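PDB 1M5S: formylmethanofuran--tetrahydromethanopterin formyltransferase from Methanosarcina barkeri, which probably catalyses the reversible transfer of a formyl group from formylmethanofuran to tetrahydromethanopterin, an early step of methanogenesis from carbon dioxide. Local coordinates for residues 22-27 with 63-68; 67-72 with 101-106; 165-170 with 244-249. All coordinates share one frame; numbering follows the deposited sequence.

Interaction 1: residues 22-27 with 63-68; sequences RVLITA and SETPDG
T26 and D67 approach each other from opposite directions, one from the end of strand 12-26 and the other from the loop that precedes strand 71-78. The hydroxyl of T26 donates a hydrogen bond to the carboxylate, OG1 to OD2 of D67 at 2.7 Å, arriving on the syn side and only 16° out of the carboxylate plane. The methyl of T26 lies beside the second oxygen, with CG2 3.4 Å from OD1 of D67, so the threonine offers a donor to one oxygen and a carbon to the other. What swings the carboxylate round to the strand is the first torsion of D67, which sets CG between the backbone N and the carbonyl carbon (chi1 62°).

Beside this polar pair runs an apolar one. L24, two residues back on the same side of the strand, and P66 reach toward each other; the CD2 methyl of L24 stands 3.5 Å from ring atom CD of P66, a snug approach for two carbons. The same CD2 lies 3.9 Å from CG2 of T65, whose side chain crosses that of L24 at about a right angle. T65 CB in turn rests against T26 CG2 at 4.0 Å, closing the row of carbons. The hydroxyl of T65 is engaged by the carbonyl of R69, and a type I turn from T65 to G68 presents P66 and D67.

The carboxylate of D67 also forms a salt bridge with R69, whose NH2 in addition bonds T26 OG1. The hydroxyl thus links carboxylate and guanidinium, and their opposite charges would be expected to polarise it and strengthen its short bond.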
loop_
_atom_site.group_PDB
_atom_site.type_symbol
_atom_site.label_atom_id
_atom_site.label_comp_id
_atom_site.label_asym_id
_atom_site.label_seq_id
_atom_site.Cartn_x
_atom_site.Cartn_y
_atom_site.Cartn_z
ATOM N N ARG A 22 -21.902 14.029 -0.820
ATOM C CA ARG A 22 -20.870 13.473 -1.705
ATOM C C ARG A 22 -19.862 14.567 -2.069
ATOM O O ARG A 22 -20.243 15.684 -2.451
ATOM C CB ARG A 22 -21.539 12.944 -2.973
ATOM C CG ARG A 22 -20.749 11.839 -3.675
ATOM C CD ARG A 22 -21.080 11.762 -5.165
ATOM N NE ARG A 22 -20.756 10.469 -5.781
ATOM C CZ ARG A 22 -20.597 10.307 -7.101
ATOM N NH1 ARG A 22 -20.730 11.344 -7.941
ATOM N NH2 ARG A 22 -20.299 9.140 -7.685
ATOM N N VAL A 23 -18.581 14.256 -1.863
ATOM C CA VAL A 23 -17.462 15.161 -2.159
ATOM C C VAL A 23 -16.411 14.442 -3.018
ATOM O O VAL A 23 -16.028 13.315 -2.716
ATOM C CB VAL A 23 -16.750 15.653 -0.863
ATOM C CG1 VAL A 23 -15.722 16.707 -1.203
ATOM C CG2 VAL A 23 -17.754 16.182 0.123
ATOM N N LEU A 24 -15.918 15.118 -4.055
ATOM C CA LEU A 24 -14.784 14.634 -4.837
ATOM C C LEU A 24 -13.501 15.339 -4.405
ATOM O O LEU A 24 -13.419 16.567 -4.444
ATOM C CB LEU A 24 -15.016 14.889 -6.327
ATOM C CG LEU A 24 -13.871 14.595 -7.296
ATOM C CD1 LEU A 24 -13.510 13.123 -7.258
ATOM C CD2 LEU A 24 -14.283 14.990 -8.689
ATOM N N ILE A 25 -12.554 14.569 -3.876
ATOM C CA ILE A 25 -11.226 15.099 -3.580
ATOM C C ILE A 25 -10.262 14.663 -4.682
ATOM O O ILE A 25 -10.103 13.468 -4.928
ATOM C CB ILE A 25 -10.695 14.594 -2.211
ATOM C CG1 ILE A 25 -11.704 14.907 -1.102
ATOM C CG2 ILE A 25 -9.360 15.269 -1.880
ATOM C CD1 ILE A 25 -11.493 14.105 0.159
ATOM N N THR A 26 -9.733 15.628 -5.435
ATOM C CA THR A 26 -8.650 15.339 -6.374
ATOM C C THR A 26 -7.311 15.730 -5.774
ATOM O O THR A 26 -7.256 16.418 -4.746
ATOM C CB THR A 26 -8.812 16.067 -7.721
ATOM O OG1 THR A 26 -8.566 17.463 -7.544
ATOM C CG2 THR A 26 -10.219 15.851 -8.301
ATOM N N ALA A 27 -6.240 15.191 -6.351
ATOM C CA ALA A 27 -4.892 15.434 -5.858
ATOM C C ALA A 27 -3.902 15.129 -6.967
ATOM O O ALA A 27 -4.298 14.694 -8.054
ATOM C CB ALA A 27 -4.610 14.567 -4.638
ATOM N N SER A 63 -9.923 10.690 -16.037
ATOM C CA SER A 63 -10.714 10.897 -17.241
ATOM C C SER A 63 -12.140 11.350 -16.930
ATOM O O SER A 63 -12.909 11.634 -17.844
ATOM C CB SER A 63 -10.741 9.615 -18.079
ATOM O OG SER A 63 -11.508 8.603 -17.448
ATOM N N GLU A 64 -12.465 11.501 -15.649
ATOM C CA GLU A 64 -13.825 11.859 -15.261
ATOM C C GLU A 64 -13.924 13.056 -14.315
ATOM O O GLU A 64 -15.019 13.528 -14.032
ATOM C CB GLU A 64 -14.527 10.647 -14.641
ATOM C CG GLU A 64 -14.160 10.382 -13.189
ATOM C CD GLU A 64 -14.855 9.169 -12.619
ATOM O OE1 GLU A 64 -16.099 9.159 -12.595
ATOM O OE2 GLU A 64 -14.159 8.226 -12.189
ATOM N N THR A 65 -12.792 13.522 -13.798
ATOM C CA THR A 65 -12.790 14.617 -12.824
ATOM C C THR A 65 -12.731 15.975 -13.515
ATOM O O THR A 65 -12.262 16.081 -14.653
ATOM C CB THR A 65 -11.596 14.517 -11.856
ATOM O OG1 THR A 65 -10.375 14.523 -12.607
ATOM C CG2 THR A 65 -11.691 13.248 -11.018
ATOM N N PRO A 66 -13.218 17.032 -12.835
ATOM C CA PRO A 66 -13.307 18.382 -13.402
ATOM C C PRO A 66 -11.942 18.914 -13.834
ATOM O O PRO A 66 -11.828 19.585 -14.861
ATOM C CB PRO A 66 -13.883 19.203 -12.260
ATOM C CG PRO A 66 -14.646 18.205 -11.449
ATOM C CD PRO A 66 -13.783 16.991 -11.476
ATOM N N ASP A 67 -10.901 18.538 -13.092
ATOM C CA ASP A 67 -9.546 19.018 -13.349
ATOM C C ASP A 67 -8.632 17.977 -13.991
ATOM O O ASP A 67 -7.428 18.200 -14.127
ATOM C CB ASP A 67 -8.916 19.542 -12.045
ATOM C CG ASP A 67 -8.774 18.472 -10.978
ATOM O OD1 ASP A 67 -9.171 17.310 -11.216
ATOM O OD2 ASP A 67 -8.271 18.807 -9.884
ATOM N N GLY A 68 -9.206 16.839 -14.372
ATOM C CA GLY A 68 -8.443 15.835 -15.094
ATOM C C GLY A 68 -7.404 15.135 -14.233
ATOM O O GLY A 68 -6.484 14.500 -14.737
#

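Interaction 2: residues 67-72 with 101-106; sequences DGRPGV and TTAVFN
R69 bridges two backbones that do not pair with each other: residues 67-70 are a loop leading into strand 71-78, residues 101-102 lead into strand 103-106, and the closest CA atoms, those of D67 and A103, are 8.8 Å apart. Between the two runs strand 12-26, antiparallel to both.

The guanidinium approaches the carbonyl of T101 end-on. NH1 and NH2 of R69 both donate to T101 O, at 2.9 and 2.8 Å, lying in the carbonyl plane, although the oxygen is tilted by some 22° from the plane of the guanidinium. A bend at chi3 (-51°) turns the arginine chain toward this carbonyl. Its NE is occupied on the other flank, 2.9 Å from OD2 of D67, which it meets from above the carboxylate plane; the same OD2 also accepts from T26 OG1. NH2 of R69 passes 3.4 Å from the A103 CB methyl.

F105 borders the same carboxylate. Its ring edge is turned to the acid, with CE2 3.5 Å from D67 OD2 and the two planes 75° apart. Such an edge, slightly positive, would be expected to suit a carboxylate oxygen.

T270 of a second subunit packs on R69, and L177 of a third touches T101. At D67 the carboxylate also closes back on its own chain, OD1 accepting from R69 N at 3.1 Å: an Asx turn, here at the entrance to a strand of the alpha/beta sandwich.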
loop_
_atom_site.group_PDB
_atom_site.type_symbol
_atom_site.label_atom_id
_atom_site.label_comp_id
_atom_site.label_asym_id
_atom_site.label_seq_id
_atom_site.Cartn_x
_atom_site.Cartn_y
_atom_site.Cartn_z
ATOM N N ASP A 67 -10.901 18.538 -13.092
ATOM C CA ASP A 67 -9.546 19.018 -13.349
ATOM C C ASP A 67 -8.632 17.977 -13.991
ATOM O O ASP A 67 -7.428 18.200 -14.127
ATOM C CB ASP A 67 -8.916 19.542 -12.045
ATOM C CG ASP A 67 -8.774 18.472 -10.978
ATOM O OD1 ASP A 67 -9.171 17.310 -11.216
ATOM O OD2 ASP A 67 -8.271 18.807 -9.884
ATOM N N GLY A 68 -9.206 16.839 -14.372
ATOM C CA GLY A 68 -8.443 15.835 -15.094
ATOM C C GLY A 68 -7.404 15.135 -14.233
ATOM O O GLY A 68 -6.484 14.500 -14.737
ATOM N N ARG A 69 -7.611 15.183 -12.926
ATOM C CA ARG A 69 -6.622 14.658 -11.969
ATOM C C ARG A 69 -7.195 13.446 -11.238
ATOM O O ARG A 69 -8.420 13.265 -11.167
ATOM C CB ARG A 69 -6.288 15.714 -10.913
ATOM C CG ARG A 69 -5.430 16.860 -11.446
ATOM C CD ARG A 69 -4.682 17.610 -10.340
ATOM N NE ARG A 69 -5.556 18.031 -9.232
ATOM C CZ ARG A 69 -5.106 18.513 -8.064
ATOM N NH1 ARG A 69 -3.793 18.641 -7.829
ATOM N NH2 ARG A 69 -5.900 18.900 -7.056
ATOM N N PRO A 70 -6.335 12.559 -10.737
ATOM C CA PRO A 70 -6.896 11.449 -9.948
ATOM C C PRO A 70 -7.669 11.956 -8.728
ATOM O O PRO A 70 -7.288 12.960 -8.125
ATOM C CB PRO A 70 -5.656 10.668 -9.538
ATOM C CG PRO A 70 -4.611 11.774 -9.416
ATOM C CD PRO A 70 -4.865 12.547 -10.685
ATOM N N GLY A 71 -8.765 11.286 -8.374
ATOM C CA GLY A 71 -9.509 11.692 -7.189
ATOM C C GLY A 71 -10.190 10.560 -6.436
ATOM O O GLY A 71 -10.021 9.388 -6.766
ATOM N N VAL A 72 -10.863 10.916 -5.344
ATOM C CA VAL A 72 -11.612 9.963 -4.521
ATOM C C VAL A 72 -12.947 10.610 -4.143
ATOM O O VAL A 72 -12.975 11.738 -3.646
ATOM C CB VAL A 72 -10.865 9.604 -3.203
ATOM C CG1 VAL A 72 -11.644 8.556 -2.434
ATOM C CG2 VAL A 72 -9.462 9.098 -3.499
ATOM N N THR A 101 -1.755 18.917 -2.075
ATOM C CA THR A 101 -2.176 18.899 -3.479
ATOM C C THR A 101 -3.667 18.733 -3.760
ATOM O O THR A 101 -4.066 18.621 -4.921
ATOM C CB THR A 101 -1.406 17.836 -4.319
ATOM O OG1 THR A 101 -1.994 16.537 -4.135
ATOM C CG2 THR A 101 0.061 17.799 -3.923
ATOM N N THR A 102 -4.492 18.783 -2.721
ATOM C CA THR A 102 -5.911 18.501 -2.885
ATOM C C THR A 102 -6.703 19.632 -3.532
ATOM O O THR A 102 -6.340 20.804 -3.429
ATOM C CB THR A 102 -6.558 18.180 -1.544
ATOM O OG1 THR A 102 -6.239 19.211 -0.604
ATOM C CG2 THR A 102 -6.053 16.849 -1.024
ATOM N N ALA A 103 -7.736 19.252 -4.278
ATOM C CA ALA A 103 -8.805 20.169 -4.675
ATOM C C ALA A 103 -10.125 19.490 -4.329
ATOM O O ALA A 103 -10.188 18.265 -4.240
ATOM C CB ALA A 103 -8.735 20.459 -6.173
ATOM N N VAL A 104 -11.134 20.292 -3.998
ATOM C CA VAL A 104 -12.444 19.781 -3.604
ATOM C C VAL A 104 -13.495 20.212 -4.618
ATOM O O VAL A 104 -13.593 21.391 -4.955
ATOM C CB VAL A 104 -12.859 20.309 -2.213
ATOM C CG1 VAL A 104 -14.307 19.960 -1.924
ATOM C CG2 VAL A 104 -11.969 19.718 -1.152
ATOM N N PHE A 105 -14.247 19.243 -5.128
ATOM C CA PHE A 105 -15.355 19.509 -6.037
ATOM C C PHE A 105 -16.647 18.911 -5.500
ATOM O O PHE A 105 -16.633 18.091 -4.578
ATOM C CB PHE A 105 -15.055 18.938 -7.422
ATOM C CG PHE A 105 -13.818 19.511 -8.054
ATOM C CD1 PHE A 105 -13.868 20.716 -8.742
ATOM C CD2 PHE A 105 -12.594 18.866 -7.928
ATOM C CE1 PHE A 105 -12.717 21.271 -9.293
ATOM C CE2 PHE A 105 -11.445 19.414 -8.478
ATOM C CZ PHE A 105 -11.509 20.619 -9.159
ATOM N N ASN A 106 -17.761 19.318 -6.096
ATOM C CA ASN A 106 -19.085 18.909 -5.639
ATOM C C ASN A 106 -19.440 17.529 -6.193
ATOM O O ASN A 106 -19.518 17.344 -7.410
ATOM C CB ASN A 106 -20.122 19.938 -6.101
ATOM C CG ASN A 106 -21.464 19.768 -5.421
ATOM O OD1 ASN A 106 -21.713 18.779 -4.723
ATOM N ND2 ASN A 106 -22.329 20.755 -5.595
#

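Interaction 3: residues 165-170 with 244-249; sequences NFFIFG and VYEIVI
F167 and E246 face each other in a non-hydrogen-bonded pair, and the glutamate fills the ground beneath the phenyl ring. Its CB lies over one face of the F167 ring, 4.3 Å from the centroid, in a CH-pi contact offset toward the rim. With CG anti to the backbone N (chi1 170°), the extended chain then runs on past the ring, bringing CD to 3.4 Å from F167 CE1. Beyond the ring, OE2 of E246 ends 3.3 Å from CG of N165, the carboxylate and amide planes 72° apart; the amide oxygen of N165 has its own donor in G280 N.

V244 is the next bump on this face. Its two methyls straddle the gap between two phenylalanines: CG2 sits over the face of the F169 ring, 4.2 Å from its centroid, while CG1 approaches F167 CD2 at 3.9 Å.

On the opposite face the rows are F166 and I168 against I247 and Y245. F166 and I247 lie side by side, pointing the same way, the F166 CZ to I247 CD1 distance being 4.0 Å. Four backbone bonds join the antiparallel strands, the shortest from I168 N to Y245 O at 2.8 Å.

Strand 147-170 is also paired with strand 274-278. Helix 254-268 covers F166, I168 and I249, while helix 173-187 covers Y245 and I247. Across a subunit boundary, M145 of a neighbouring subunit packs on F167, V244 and E246.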
loop_
_atom_site.group_PDB
_atom_site.type_symbol
_atom_site.label_atom_id
_atom_site.label_comp_id
_atom_site.label_asym_id
_atom_site.label_seq_id
_atom_site.Cartn_x
_atom_site.Cartn_y
_atom_site.Cartn_z
ATOM N N ASN A 165 -26.768 -3.991 5.081
ATOM C CA ASN A 165 -25.735 -4.874 5.610
ATOM C C ASN A 165 -25.942 -6.337 5.254
ATOM O O ASN A 165 -27.004 -6.722 4.761
ATOM C CB ASN A 165 -25.640 -4.722 7.139
ATOM C CG ASN A 165 -26.788 -5.393 7.870
ATOM O OD1 ASN A 165 -26.744 -6.587 8.153
ATOM N ND2 ASN A 165 -27.817 -4.622 8.192
ATOM N N PHE A 166 -24.885 -7.128 5.423
ATOM C CA PHE A 166 -25.006 -8.579 5.502
ATOM C C PHE A 166 -23.941 -9.149 6.440
ATOM O O PHE A 166 -22.968 -8.467 6.777
ATOM C CB PHE A 166 -24.913 -9.211 4.105
ATOM C CG PHE A 166 -23.607 -8.952 3.398
ATOM C CD1 PHE A 166 -22.532 -9.829 3.550
ATOM C CD2 PHE A 166 -23.452 -7.836 2.578
ATOM C CE1 PHE A 166 -21.322 -9.594 2.896
ATOM C CE2 PHE A 166 -22.245 -7.593 1.923
ATOM C CZ PHE A 166 -21.178 -8.476 2.085
ATOM N N PHE A 167 -24.237 -10.318 7.001
ATOM C CA PHE A 167 -23.341 -11.003 7.931
ATOM C C PHE A 167 -22.602 -12.124 7.198
ATOM O O PHE A 167 -23.145 -12.734 6.276
ATOM C CB PHE A 167 -24.143 -11.609 9.088
ATOM C CG PHE A 167 -24.598 -10.611 10.122
ATOM C CD1 PHE A 167 -25.017 -9.342 9.760
ATOM C CD2 PHE A 167 -24.629 -10.961 11.468
ATOM C CE1 PHE A 167 -25.462 -8.437 10.722
ATOM C CE2 PHE A 167 -25.070 -10.064 12.433
ATOM C CZ PHE A 167 -25.487 -8.801 12.058
ATOM N N ILE A 168 -21.360 -12.375 7.600
ATOM C CA ILE A 168 -20.555 -13.458 7.036
ATOM C C ILE A 168 -20.122 -14.368 8.170
ATOM O O ILE A 168 -19.378 -13.948 9.065
ATOM C CB ILE A 168 -19.268 -12.941 6.331
ATOM C CG1 ILE A 168 -19.610 -11.918 5.251
ATOM C CG2 ILE A 168 -18.511 -14.104 5.682
ATOM C CD1 ILE A 168 -18.396 -11.144 4.775
ATOM N N PHE A 169 -20.624 -15.601 8.145
ATOM C CA PHE A 169 -20.255 -16.630 9.119
ATOM C C PHE A 169 -19.104 -17.460 8.540
ATOM O O PHE A 169 -19.206 -17.970 7.424
ATOM C CB PHE A 169 -21.447 -17.560 9.391
ATOM C CG PHE A 169 -22.603 -16.896 10.086
ATOM C CD1 PHE A 169 -23.270 -15.823 9.498
ATOM C CD2 PHE A 169 -23.061 -17.380 11.306
ATOM C CE1 PHE A 169 -24.374 -15.245 10.111
ATOM C CE2 PHE A 169 -24.165 -16.809 11.929
ATOM C CZ PHE A 169 -24.822 -15.741 11.330
ATOM N N GLY A 170 -18.022 -17.608 9.292
ATOM C CA GLY A 170 -16.908 -18.394 8.795
ATOM C C GLY A 170 -16.472 -19.471 9.769
ATOM O O GLY A 170 -16.693 -19.345 10.977
ATOM N N VAL A 244 -17.937 -14.201 13.082
ATOM C CA VAL A 244 -18.862 -13.496 12.212
ATOM C C VAL A 244 -18.355 -12.074 12.016
ATOM O O VAL A 244 -17.876 -11.439 12.959
ATOM C CB VAL A 244 -20.282 -13.426 12.824
ATOM C CG1 VAL A 244 -21.253 -12.805 11.826
ATOM C CG2 VAL A 244 -20.752 -14.814 13.238
ATOM N N TYR A 245 -18.395 -11.608 10.772
ATOM C CA TYR A 245 -18.160 -10.199 10.474
ATOM C C TYR A 245 -19.370 -9.649 9.738
ATOM O O TYR A 245 -20.049 -10.375 9.005
ATOM C CB TYR A 245 -16.898 -10.012 9.613
ATOM C CG TYR A 245 -15.608 -10.148 10.389
ATOM C CD1 TYR A 245 -15.158 -9.123 11.224
ATOM C CD2 TYR A 245 -14.864 -11.324 10.333
ATOM C CE1 TYR A 245 -14.003 -9.271 11.984
ATOM C CE2 TYR A 245 -13.719 -11.483 11.091
ATOM C CZ TYR A 245 -13.297 -10.457 11.915
ATOM O OH TYR A 245 -12.195 -10.648 12.701
ATOM N N GLU A 246 -19.648 -8.368 9.961
ATOM C CA GLU A 246 -20.731 -7.683 9.278
ATOM C C GLU A 246 -20.165 -6.553 8.423
ATOM O O GLU A 246 -19.148 -5.951 8.768
ATOM C CB GLU A 246 -21.717 -7.127 10.305
ATOM C CG GLU A 246 -22.763 -6.196 9.720
ATOM C CD GLU A 246 -23.645 -5.546 10.775
ATOM O OE1 GLU A 246 -23.301 -5.600 11.980
ATOM O OE2 GLU A 246 -24.688 -4.973 10.383
ATOM N N ILE A 247 -20.761 -6.350 7.253
ATOM C CA ILE A 247 -20.441 -5.199 6.424
ATOM C C ILE A 247 -21.656 -4.277 6.378
ATOM O O ILE A 247 -22.746 -4.709 6.009
ATOM C CB ILE A 247 -20.025 -5.642 5.000
ATOM C CG1 ILE A 247 -18.701 -6.416 5.080
ATOM C CG2 ILE A 247 -19.877 -4.432 4.080
ATOM C CD1 ILE A 247 -18.024 -6.601 3.778
ATOM N N VAL A 248 -21.505 -3.089 6.967
ATOM C CA VAL A 248 -22.526 -2.043 6.904
ATOM C C VAL A 248 -22.306 -1.148 5.691
ATOM O O VAL A 248 -21.184 -0.745 5.404
ATOM C CB VAL A 248 -22.521 -1.176 8.180
ATOM C CG1 VAL A 248 -23.550 -0.064 8.063
ATOM C CG2 VAL A 248 -22.823 -2.035 9.391
ATOM N N ILE A 249 -23.398 -0.826 5.008
ATOM C CA ILE A 249 -23.376 -0.118 3.728
ATOM C C ILE A 249 -24.333 1.086 3.800
ATOM O O ILE A 249 -25.508 0.928 4.130
ATOM C CB ILE A 249 -23.835 -1.058 2.573
ATOM C CG1 ILE A 249 -22.976 -2.324 2.559
ATOM C CG2 ILE A 249 -23.760 -0.347 1.234
ATOM C CD1 ILE A 249 -23.496 -3.422 1.678
#

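Interactions 1 and 2 are two parts of one cluster of contacts: their centres are 4 Å apart, they share D67 and G68, and strand 12-26 connects them through backbone contacts, L24 O to F105 N at 2.9 Å and I25 O to V72 N at 2.7 Å. D67 is the common member, facing T26 in the first and F105 in the second. Interaction 3 lies in the proximal lobe, on the other side of the chain's centre, its centre about 31 Å and about 32 Å from those of interactions 1 and 2. The long strand 147-170 neighbours strands 12-26 and 103-106 and also carries residues 165-170. Across the tetramer the two regions meet: T101 of one subunit packs on Y245 of another.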